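PDB 6IBU: Crh-like protein 5 from Neosartorya fumigata, which cleaves chitin and transfers the fragments to 1,6-beta-glucan or to other chitin chains, cross-linking the polysaccharides of the fungal cell wall and septa. Local coordinates for residues A[152-156]-A[157-161]; A[167-170]-A[171-175]; A[195-198]-A[199-202]; A[225-228]-A[229-232]. One frame throughout, in Å; residues are numbered along the deposited sequence.

Contact 1: A[152-156]-A[157-161]; sequences TWSID and GAVVR
Arg161 lays its whole side chain along one face of the Trp153 indole, and this pairing is the main side-chain event of a tight beta hairpin. Its CG stands anti to the backbone N (chi1 -178°), and the chain then runs extended to NE, so the arginine keeps company with the ring from CB outward. Arg161 CD sits over the six-membered ring of Trp153, 4.0 Å from its centroid, as a CH-pi contact; beyond it the guanidinium lies nearly flat on the indole, planes 13° apart, an off-centre cation-pi stack. The guanidinium is also gripped through NH1 by Arg126 O and Thr113 OG1. Val160 puts CG2 3.8 Å from Trp153 CB, and both its methyls brush Ile155 CG1. On the other face of the hairpin Thr152 CG2 meets Val159 CG1 at 3.7 Å.

The backbone explains why two consecutive residues can serve one tryptophan: Val160 and Arg161 both face Trp153 in a classic beta bulge. Val160 N gives a straight 2.9 Å bond to Trp153 O, Arg161 N adds a weak one to that same oxygen, and Trp153 N donates to Arg161 O at 2.8 Å. Ile155 and Ala158 close the type I' turn with a reciprocal pair of bonds, over Asp156 and Gly157, both with positive phi.

Trp153 NE1 reaches Asp100 O, and its ring meets Trp101 edge-to-face, placing the indole against strand 98-105, which carries the probable catalytic glutamates, Glu98 and Glu102. Ile155 and Val160 pack on Val130 of strand 128-131, while strand 150-155 pairs on its other edge with strand 140-146.

Contact 2: A[167-170]-A[171-175]; sequences DAKG and GTRFP
The Phe174 ring receives Ala168 at its edge, near the ring plane: the alanine methyl CB lies 4.1 Å from Phe174 CD1 and 4.0 Å from Phe174 CB. Tyr165 meets the same ring with its plane turned by about 50°. The other flat group is the guanidinium of Arg173. The arginine chain bends at chi2 (-70°), and Arg173 NH1 bonds Thr172 O at 2.9 Å, with the acceptor nearly in the guanidinium plane. Its NE makes a salt bridge with Asp120, so the group is held through two of its nitrogens and its rotation is fixed.

Behind these side chains the chain coils through successive turns. Ala168 is the centre of an inverse gamma turn, and its carbonyl O accepts two amides from opposite faces of its plane, Gly171 N at 3.0 Å and Arg173 N at 3.1 Å. Lys169 O accepts Thr172 N; Thr172 OG1, placed between its own N and carbonyl carbon by chi1 of 64°, also approaches that oxygen, but at a doubtfully short distance. The aliphatic part of Lys169 passes Arg173, Lys169 CD to Arg173 CG 4.1 Å. Lys169, Gly170 and Gly171 all take positive phi as the chain reverses into the type I turn from Gly171 to Phe174.

All this belongs to the loop between strands 158-164 and 179-187. Ala168 and Pro175 rest on Leu163 of strand 158-164 and on Tyr115 of strand 110-116, Pro175 O accepts from Trp146 NE1, and Lys118 NZ bonds Thr172 O, tying the loop to the segment that follows strand 110-116.

Contact 3: A[195-198]-A[199-202]; sequences KGTI and EWAG
Helix 195-201, the one helix of this GH16 catalytic domain, carries Thr197, a residue that binds chitin, and ends in a Schellman motif at Gly202. Regular i to i+4 bonds hold its short length: Glu199 N to Lys195 O at 2.9 Å, Trp200 N to Gly196 O, and Ala201 N to Thr197 O at 2.8 Å. At the C-terminal end Gly202, with phi of 97°, turns its N back into the last turn, weakly toward Ile198 O and to Glu199 O at 3.2 Å.

Trp200 is the side chain that links this turn to the chitin site. With CG anti to the backbone N (chi1 164°), the indole folds back alongside the preceding turn, so that Thr197 O lies at the ring edge, in its plane, 3.6 Å from Trp200 CE3. Thr197 CG2 comes within 4.4 Å of Trp200 CE3 as well, a loose touch. On the same turn Ala201 CB nestles 3.4 Å from Thr197 O.

From here the indole reaches the substrate cleft. It touches Glu102, the chitin-binding and probable proton-donor residue, and Leu104 on strand 98-105, with Tyr124 from a loop beside it; on strand 179-187 the side chain of Trp186, another chitin-binding residue, is about 4 Å from that of Trp200.

Contact 4: A[225-228]-A[229-232]; sequences NPAE and SYTY
Tyr230 swings its ring back over the preceding loop because CG stands anti to the carbonyl carbon, beside the backbone N (chi1 -57°), and a chi2 of -73° then turns the ring so that its phenol end meets Asn225, five residues earlier. There Tyr230 OH donates to Asn225 O at 2.8 Å, coming from above the carbonyl plane, 42° out of it, instead of along a lone pair. Asn225 O itself lies at the edge of the Tyr230 ring, near its plane, 3.7 Å from Tyr230 CE1 and CZ. Asn223 ND2 also bonds the tyrosine hydroxyl, so the oxygen is held between two residues at the end of strand 212-223 and just after it.

Ala227 passes close to the ring, its methyl CB 3.9 Å from Tyr230 CE1 and 3.6 Å from Ser229 O. Its extended backbone carries the chain past the tyrosine, and at Glu228 the chain kinks before setting out along the strand. Asn225 points its carbonyl at the tyrosine while its own amide turns elsewhere: ND2 bonds Phe69 O, and its backbone N is taken up by Asn223 OD1. Asn225 is thus held through its side-chain ND2, its backbone N and its carbonyl O.

Strand 229-232 is the middle strand of a small three-stranded antiparallel sheet, with strand 14-15 on one edge and strand 242-243 on the other. Glu228 and Tyr230 make backbone bonds to Gly16 and Asn14, Thr231 pairs with Lys243, and the tyrosine ring packs against Ile242, so the loop joins this sheet to the end of strand 212-223.

The four contacts follow one another along the chain without overlap. Contacts 1, 2 and 3 belong to the GH16 domain: the 150-155/158-164 hairpin, in the sheet that also holds strands 140-146 and 71-78, the loop leading to strand 179-187, and helix 195-201 after that strand. Contacts 1 and 2 come within about 7 Å at their nearest atoms, centres 20 Å apart. Contacts 1 and 3, centres 26 Å apart, both touch strand 98-105 with its probable catalytic glutamates, and so probably help shape the active-site region. Contacts 2 and 4 lie toward the periphery; contact 4 is across the chain's centre from contact 3, centres 37 Å apart, away from the chitin-binding residues.

Contact 1: A[152-156]-A[157-161]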
# COMPACT_ATOMS: atom_id res chain seq x y z
N THR A 152 -12.44 -4.83 -0.33
CA THR A 152 -12.38 -6.03 0.52
C THR A 152 -10.92 -6.32 0.81
O THR A 152 -10.15 -6.36 -0.13
CB THR A 152 -13.10 -7.21 -0.13
OG1 THR A 152 -14.43 -6.77 -0.43
CG2 THR A 152 -13.12 -8.42 0.78
N TRP A 153 -10.58 -6.47 2.08
CA TRP A 153 -9.24 -6.93 2.51
C TRP A 153 -9.34 -8.43 2.77
O TRP A 153 -10.27 -8.83 3.46
CB TRP A 153 -8.79 -6.23 3.79
CG TRP A 153 -8.39 -4.79 3.69
CD1 TRP A 153 -7.13 -4.28 3.71
CD2 TRP A 153 -9.28 -3.65 3.66
NE1 TRP A 153 -7.17 -2.91 3.68
CE2 TRP A 153 -8.47 -2.50 3.64
CE3 TRP A 153 -10.66 -3.50 3.60
CZ2 TRP A 153 -9.00 -1.22 3.59
CZ3 TRP A 153 -11.19 -2.23 3.57
CH2 TRP A 153 -10.37 -1.10 3.56
N SER A 154 -8.40 -9.21 2.29
CA SER A 154 -8.31 -10.66 2.55
C SER A 154 -6.89 -11.05 2.95
O SER A 154 -5.93 -10.46 2.42
CB SER A 154 -8.72 -11.43 1.34
OG SER A 154 -10.12 -11.43 1.27
N ILE A 155 -6.78 -12.03 3.84
CA ILE A 155 -5.47 -12.63 4.23
C ILE A 155 -5.58 -14.13 4.00
O ILE A 155 -6.48 -14.75 4.60
CB ILE A 155 -5.13 -12.30 5.69
CG1 ILE A 155 -5.14 -10.79 5.92
CG2 ILE A 155 -3.81 -12.97 6.05
CD1 ILE A 155 -4.75 -10.37 7.32
N ASP A 156 -4.72 -14.68 3.14
CA ASP A 156 -4.69 -16.13 2.85
C ASP A 156 -6.07 -16.59 2.42
O ASP A 156 -6.50 -17.67 2.83
CB ASP A 156 -4.16 -16.89 4.07
CG ASP A 156 -2.79 -16.41 4.52
OD1 ASP A 156 -2.06 -15.82 3.67
OD2 ASP A 156 -2.46 -16.62 5.72
N GLY A 157 -6.75 -15.77 1.63
CA GLY A 157 -8.06 -16.08 1.02
C GLY A 157 -9.21 -16.05 2.02
O GLY A 157 -10.23 -16.70 1.72
N ALA A 158 -9.06 -15.39 3.17
CA ALA A 158 -10.18 -15.23 4.13
C ALA A 158 -10.53 -13.74 4.19
O ALA A 158 -9.61 -12.94 4.45
CB ALA A 158 -9.82 -15.78 5.48
N VAL A 159 -11.78 -13.35 3.96
CA VAL A 159 -12.15 -11.91 4.05
C VAL A 159 -11.93 -11.44 5.49
O VAL A 159 -12.42 -12.15 6.42
CB VAL A 159 -13.59 -11.66 3.58
CG1 VAL A 159 -14.03 -10.25 3.92
CG2 VAL A 159 -13.73 -11.91 2.09
N VAL A 160 -11.22 -10.33 5.70
CA VAL A 160 -10.99 -9.81 7.09
C VAL A 160 -11.65 -8.45 7.26
O VAL A 160 -11.86 -8.06 8.43
CB VAL A 160 -9.50 -9.77 7.47
CG1 VAL A 160 -8.94 -11.18 7.49
CG2 VAL A 160 -8.70 -8.87 6.54
N ARG A 161 -11.95 -7.74 6.17
CA ARG A 161 -12.67 -6.45 6.25
C ARG A 161 -13.33 -6.12 4.93
O ARG A 161 -12.67 -6.27 3.90
CB ARG A 161 -11.71 -5.32 6.59
CG ARG A 161 -12.39 -3.98 6.75
CD ARG A 161 -11.40 -2.95 7.23
NE ARG A 161 -12.05 -1.66 7.33
CZ ARG A 161 -11.42 -0.53 7.60
NH1 ARG A 161 -10.11 -0.54 7.83
NH2 ARG A 161 -12.12 0.59 7.65

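Contact 2: A[167-170]-A[171-175]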
# COMPACT_ATOMS: atom_id res chain seq x y z
N ASP A 167 -20.54 3.05 3.29
CA ASP A 167 -19.83 3.07 4.60
C ASP A 167 -18.83 4.23 4.60
O ASP A 167 -18.55 4.79 5.69
CB ASP A 167 -19.06 1.78 4.91
CG ASP A 167 -19.87 0.51 5.17
OD1 ASP A 167 -21.11 0.65 5.47
OD2 ASP A 167 -19.25 -0.63 5.06
N ALA A 168 -18.27 4.57 3.44
CA ALA A 168 -17.20 5.59 3.34
C ALA A 168 -17.81 6.99 3.13
O ALA A 168 -17.65 7.55 2.03
CB ALA A 168 -16.26 5.20 2.23
N LYS A 169 -18.48 7.52 4.17
CA LYS A 169 -19.22 8.81 4.17
C LYS A 169 -20.02 8.97 2.87
O LYS A 169 -19.73 9.90 2.09
CB LYS A 169 -18.24 9.96 4.39
CG LYS A 169 -17.59 9.97 5.76
CD LYS A 169 -16.85 11.27 6.07
CE LYS A 169 -17.10 11.79 7.47
NZ LYS A 169 -16.01 12.68 7.93
N GLY A 170 -20.94 8.04 2.63
CA GLY A 170 -21.91 8.09 1.51
C GLY A 170 -21.22 8.07 0.16
O GLY A 170 -21.82 8.54 -0.84
N GLY A 171 -20.00 7.54 0.10
CA GLY A 171 -19.24 7.43 -1.16
C GLY A 171 -18.30 8.59 -1.37
O GLY A 171 -17.39 8.45 -2.19
N THR A 172 -18.52 9.69 -0.63
CA THR A 172 -17.66 10.91 -0.71
C THR A 172 -16.21 10.57 -0.36
O THR A 172 -15.35 11.34 -0.77
CB THR A 172 -18.15 12.06 0.19
OG1 THR A 172 -18.10 11.72 1.58
CG2 THR A 172 -19.56 12.51 -0.12
N ARG A 173 -15.94 9.51 0.42
CA ARG A 173 -14.55 9.18 0.83
C ARG A 173 -14.20 7.74 0.42
O ARG A 173 -13.24 7.18 0.96
CB ARG A 173 -14.38 9.46 2.33
CG ARG A 173 -14.47 10.94 2.69
CD ARG A 173 -13.28 11.69 2.19
NE ARG A 173 -13.30 13.12 2.49
CZ ARG A 173 -13.82 14.07 1.72
NH1 ARG A 173 -14.43 13.75 0.59
NH2 ARG A 173 -13.74 15.34 2.07
N PHE A 174 -14.90 7.15 -0.54
CA PHE A 174 -14.59 5.81 -1.09
C PHE A 174 -13.41 5.91 -2.04
O PHE A 174 -13.44 6.74 -2.94
CB PHE A 174 -15.81 5.21 -1.79
CG PHE A 174 -15.67 3.76 -2.10
CD1 PHE A 174 -15.79 2.81 -1.10
CD2 PHE A 174 -15.36 3.34 -3.38
CE1 PHE A 174 -15.64 1.46 -1.40
CE2 PHE A 174 -15.24 1.99 -3.68
CZ PHE A 174 -15.37 1.06 -2.69
N PRO A 175 -12.33 5.12 -1.88
CA PRO A 175 -11.21 5.14 -2.83
C PRO A 175 -11.72 4.76 -4.23
O PRO A 175 -12.28 3.72 -4.35
CB PRO A 175 -10.24 4.09 -2.29
CG PRO A 175 -10.58 4.03 -0.82
CD PRO A 175 -12.08 4.22 -0.75

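Contact 3: A[195-198]-A[199-202]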
# COMPACT_ATOMS: atom_id res chain seq x y z
N LYS A 195 5.01 11.89 18.69
CA LYS A 195 4.67 10.95 19.78
C LYS A 195 3.56 10.00 19.31
O LYS A 195 3.66 8.80 19.58
CB LYS A 195 4.22 11.69 21.04
CG LYS A 195 5.25 12.62 21.68
CD LYS A 195 4.74 13.35 22.92
CE LYS A 195 3.48 14.16 22.68
NZ LYS A 195 3.03 14.87 23.90
N GLY A 196 2.53 10.54 18.64
CA GLY A 196 1.36 9.78 18.18
C GLY A 196 1.75 8.67 17.21
O GLY A 196 1.17 7.59 17.32
N THR A 197 2.71 8.93 16.31
CA THR A 197 3.20 7.93 15.32
C THR A 197 3.96 6.85 16.07
O THR A 197 3.74 5.66 15.79
CB THR A 197 4.06 8.56 14.23
OG1 THR A 197 3.29 9.56 13.57
CG2 THR A 197 4.56 7.55 13.22
N ILE A 198 4.82 7.24 17.00
CA ILE A 198 5.67 6.28 17.75
C ILE A 198 4.76 5.34 18.55
O ILE A 198 5.01 4.13 18.47
CB ILE A 198 6.70 7.04 18.61
CG1 ILE A 198 7.68 7.80 17.72
CG2 ILE A 198 7.41 6.08 19.54
CD1 ILE A 198 8.34 9.00 18.36
N GLU A 199 3.75 5.87 19.25
CA GLU A 199 2.76 5.08 20.04
C GLU A 199 2.04 4.11 19.10
O GLU A 199 1.84 2.93 19.45
CB GLU A 199 1.80 5.97 20.83
CG GLU A 199 0.30 5.57 20.82
CD GLU A 199 -0.16 4.21 21.36
OE1 GLU A 199 0.37 3.77 22.42
OE2 GLU A 199 -1.09 3.60 20.74
N TRP A 200 1.63 4.59 17.94
CA TRP A 200 0.90 3.77 16.96
C TRP A 200 1.80 2.63 16.47
O TRP A 200 1.32 1.50 16.40
CB TRP A 200 0.40 4.66 15.83
CG TRP A 200 0.01 3.84 14.66
CD1 TRP A 200 -1.15 3.14 14.52
CD2 TRP A 200 0.81 3.56 13.51
NE1 TRP A 200 -1.14 2.48 13.32
CE2 TRP A 200 0.04 2.72 12.68
CE3 TRP A 200 2.09 3.94 13.09
CZ2 TRP A 200 0.51 2.26 11.45
CZ3 TRP A 200 2.54 3.50 11.86
CH2 TRP A 200 1.77 2.66 11.07
N ALA A 201 3.07 2.93 16.21
CA ALA A 201 4.09 1.99 15.69
C ALA A 201 4.43 0.95 16.76
O ALA A 201 4.98 -0.10 16.41
CB ALA A 201 5.30 2.74 15.19
N GLY A 202 4.10 1.21 18.02
CA GLY A 202 4.35 0.26 19.12
C GLY A 202 5.63 0.57 19.89
O GLY A 202 6.04 -0.26 20.71

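Contact 4: A[225-228]-A[229-232]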
# COMPACT_ATOMS: atom_id res chain seq x y z
N ASN A 225 -9.93 -2.10 -15.49
CA ASN A 225 -10.08 -1.12 -16.59
C ASN A 225 -8.73 -0.89 -17.27
O ASN A 225 -8.18 0.21 -17.23
CB ASN A 225 -10.71 0.17 -16.07
CG ASN A 225 -12.14 -0.07 -15.63
OD1 ASN A 225 -13.05 -0.11 -16.46
ND2 ASN A 225 -12.34 -0.35 -14.34
N PRO A 226 -8.16 -1.88 -17.97
CA PRO A 226 -6.87 -1.70 -18.61
C PRO A 226 -6.88 -0.46 -19.52
O PRO A 226 -7.84 -0.26 -20.23
CB PRO A 226 -6.71 -2.95 -19.47
CG PRO A 226 -7.62 -3.98 -18.83
CD PRO A 226 -8.78 -3.19 -18.28
N ALA A 227 -5.82 0.35 -19.46
CA ALA A 227 -5.66 1.56 -20.29
C ALA A 227 -4.19 1.97 -20.32
O ALA A 227 -3.44 1.65 -19.36
CB ALA A 227 -6.52 2.66 -19.74
N GLU A 228 -3.81 2.66 -21.39
CA GLU A 228 -2.45 3.22 -21.55
C GLU A 228 -2.29 4.37 -20.56
O GLU A 228 -1.16 4.63 -20.14
CB GLU A 228 -2.19 3.60 -23.01
CG GLU A 228 -1.85 2.40 -23.89
CD GLU A 228 -1.78 2.67 -25.39
OE1 GLU A 228 -1.28 3.76 -25.77
OE2 GLU A 228 -2.23 1.80 -26.19
N SER A 229 -3.39 5.04 -20.20
CA SER A 229 -3.35 6.19 -19.26
C SER A 229 -4.75 6.57 -18.74
O SER A 229 -5.75 6.16 -19.32
CB SER A 229 -2.70 7.36 -19.90
OG SER A 229 -3.62 8.03 -20.74
N TYR A 230 -4.77 7.33 -17.65
CA TYR A 230 -6.00 7.83 -17.00
C TYR A 230 -5.88 9.33 -16.84
O TYR A 230 -4.82 9.80 -16.45
CB TYR A 230 -6.20 7.19 -15.62
CG TYR A 230 -6.26 5.69 -15.63
CD1 TYR A 230 -7.36 5.01 -16.13
CD2 TYR A 230 -5.19 4.95 -15.15
CE1 TYR A 230 -7.40 3.64 -16.12
CE2 TYR A 230 -5.21 3.57 -15.13
CZ TYR A 230 -6.33 2.92 -15.61
OH TYR A 230 -6.34 1.56 -15.59
N THR A 231 -6.96 10.03 -17.12
CA THR A 231 -7.05 11.50 -17.00
C THR A 231 -8.18 11.82 -16.03
O THR A 231 -9.25 11.26 -16.21
CB THR A 231 -7.31 12.14 -18.37
OG1 THR A 231 -6.19 11.84 -19.20
CG2 THR A 231 -7.55 13.64 -18.30
N TYR A 232 -7.95 12.69 -15.06
CA TYR A 232 -9.02 13.26 -14.21
C TYR A 232 -9.66 14.41 -15.00
O TYR A 232 -9.01 15.44 -15.15
CB TYR A 232 -8.44 13.76 -12.89
CG TYR A 232 -7.95 12.73 -11.91
CD1 TYR A 232 -6.82 11.96 -12.15
CD2 TYR A 232 -8.56 12.58 -10.68
CE1 TYR A 232 -6.34 11.06 -11.22
CE2 TYR A 232 -8.09 11.70 -9.73
CZ TYR A 232 -6.97 10.93 -10.00
OH TYR A 232 -6.48 10.06 -9.07